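Thiol:disulfide interchange protein (PDB 4OD7) probably acts as a periplasmic thiol-disulfide oxidase of the DsbA type, introducing disulfide bonds into secreted substrate proteins. Local coordinates at residues V25-F30 against V151-I156. The protein carries 1 engineered substitution. Residues are numbered along the deposited sequence; the frame is centred on the assembly and turned at random.
Sequences VEFFSF and VPAMVI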
# COMPACT_ATOMS: atom_id res chain seq x y z
N VAL A 25 -3.00 -8.15 -0.71
CA VAL A 25 -2.51 -7.23 0.31
C VAL A 25 -1.32 -6.42 -0.22
O VAL A 25 -0.27 -6.96 -0.54
CB VAL A 25 -2.06 -7.94 1.59
CG1 VAL A 25 -1.72 -6.89 2.65
CG2 VAL A 25 -3.15 -8.91 2.11
N GLU A 26 -1.52 -5.11 -0.27
CA GLU A 26 -0.55 -4.10 -0.67
C GLU A 26 0.18 -3.53 0.57
O GLU A 26 -0.45 -3.27 1.59
CB GLU A 26 -1.30 -3.00 -1.41
CG GLU A 26 -1.98 -3.41 -2.71
CD GLU A 26 -2.81 -2.29 -3.39
OE1 GLU A 26 -2.64 -1.11 -3.09
OE2 GLU A 26 -3.75 -2.58 -4.15
N PHE A 27 1.50 -3.37 0.49
CA PHE A 27 2.31 -2.77 1.54
C PHE A 27 3.07 -1.55 0.98
O PHE A 27 3.76 -1.66 -0.04
CB PHE A 27 3.29 -3.80 2.07
CG PHE A 27 2.64 -4.97 2.73
CD1 PHE A 27 2.38 -4.97 4.08
CD2 PHE A 27 2.33 -6.10 2.00
CE1 PHE A 27 1.78 -6.10 4.67
CE2 PHE A 27 1.74 -7.20 2.59
CZ PHE A 27 1.47 -7.20 3.91
N PHE A 28 2.99 -0.43 1.68
CA PHE A 28 3.61 0.80 1.20
C PHE A 28 4.02 1.68 2.35
O PHE A 28 3.66 1.43 3.49
CB PHE A 28 2.64 1.54 0.25
CG PHE A 28 1.60 2.39 0.96
CD1 PHE A 28 1.70 3.78 1.00
CD2 PHE A 28 0.49 1.80 1.58
CE1 PHE A 28 0.73 4.54 1.63
CE2 PHE A 28 -0.45 2.56 2.21
CZ PHE A 28 -0.33 3.94 2.22
N SER A 29 4.75 2.73 2.03
CA SER A 29 5.07 3.79 2.96
C SER A 29 4.96 5.15 2.24
O SER A 29 5.38 5.30 1.08
CB SER A 29 6.50 3.62 3.52
OG SER A 29 6.86 4.72 4.34
N PHE A 30 4.41 6.13 2.94
CA PHE A 30 4.35 7.48 2.42
C PHE A 30 5.74 8.06 2.32
O PHE A 30 5.95 9.01 1.58
CB PHE A 30 3.51 8.35 3.30
CG PHE A 30 2.05 8.15 3.10
CD1 PHE A 30 1.45 8.52 1.88
CD2 PHE A 30 1.26 7.62 4.12
CE1 PHE A 30 0.08 8.38 1.68
CE2 PHE A 30 -0.11 7.47 3.92
CZ PHE A 30 -0.69 7.83 2.68
N VAL A 151 9.26 -1.98 0.56
CA VAL A 151 8.05 -1.53 -0.09
C VAL A 151 8.39 -0.76 -1.35
O VAL A 151 9.42 -0.10 -1.43
CB VAL A 151 7.19 -0.60 0.81
CG1 VAL A 151 6.48 -1.40 1.91
CG2 VAL A 151 8.01 0.56 1.38
N PRO A 152 7.49 -0.76 -2.32
CA PRO A 152 6.14 -1.35 -2.41
C PRO A 152 6.17 -2.89 -2.45
O PRO A 152 7.12 -3.46 -2.94
CB PRO A 152 5.64 -0.76 -3.73
CG PRO A 152 6.79 -0.42 -4.51
CD PRO A 152 7.84 -0.01 -3.55
N ALA A 153 5.17 -3.55 -1.89
CA ALA A 153 5.13 -5.01 -1.94
C ALA A 153 3.69 -5.47 -2.03
O ALA A 153 2.84 -4.81 -1.50
CB ALA A 153 5.79 -5.59 -0.73
N MET A 154 3.40 -6.59 -2.70
CA MET A 154 2.02 -7.10 -2.82
C MET A 154 2.07 -8.63 -2.68
O MET A 154 2.97 -9.29 -3.21
CB MET A 154 1.41 -6.67 -4.18
CG MET A 154 -0.07 -6.88 -4.36
SD MET A 154 -0.66 -6.45 -6.01
CE MET A 154 -0.51 -4.68 -6.01
N VAL A 155 1.18 -9.19 -1.87
CA VAL A 155 1.14 -10.63 -1.66
C VAL A 155 -0.24 -11.13 -2.02
O VAL A 155 -1.23 -10.47 -1.70
CB VAL A 155 1.51 -10.99 -0.26
CG1 VAL A 155 1.47 -12.51 -0.09
CG2 VAL A 155 2.90 -10.43 0.02
N ILE A 156 -0.32 -12.26 -2.72
CA ILE A 156 -1.61 -12.74 -3.20
C ILE A 156 -2.00 -14.07 -2.56
O ILE A 156 -1.17 -14.95 -2.45
CB ILE A 156 -1.57 -12.86 -4.71
CG1 ILE A 156 -1.37 -11.46 -5.28
CG2 ILE A 156 -2.85 -13.47 -5.23
CD1 ILE A 156 -1.01 -11.43 -6.71
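Strands 25-28 and 153-156 run antiparallel, with their axes 4.7 Å apart at closest approach and 164° between their directions, pairing Val25 with Val155 and Phe27 with Ala153 as hydrogen-bonded pairs and Glu26 with Met154 as the non-hydrogen-bonded pair between them. Val25 N gives a nearly straight bond to Val155 O (3.1 Å), and Val155 N returns one to Val25 O. At the other pair Ala153 N reaches Phe27 O in the carbonyl plane at 3.0 Å; the return bond from Phe27 N to Ala153 O is less certain, because the position of that oxygen is doubtful. Val25, Phe27, Ala153 and Val155 share one face of the sheet. With CG anti to its carbonyl carbon (chi1 -64°), Phe27 swings its ring back along its own strand, bringing CE2 to 4.3 Å from Val155 CG2, while its CB meets Ala153 CB. Glu26 and Met154 stand side by side on the other face; a bend at the end of the methionine chain (chi3 -70°) lays its CE 3.8 Å from Glu26 CG. Just before strand 153-156, Val151, whose peptide bond to Pro152 is cis, lays CG1 3.4 Å from Phe27 O, and its CG2 touches Ser29 CB. The valine backbone also hydrogen-bonds the bound peptide, and its side chain touches Cys35, as the cis-proline loop does beside the active site in thioredoxin-fold enzymes. Cys35 belongs to the redox-active pair, whose other member is here the engineered Ser32. Backbone hydrogen bonds thus hold the strands together, aliphatic and aromatic groups pack on the Phe27 face, and on the other face Glu26 presents its CG methylene to the Met154 methyl while its carboxylate turns to a salt bridge with Arg60.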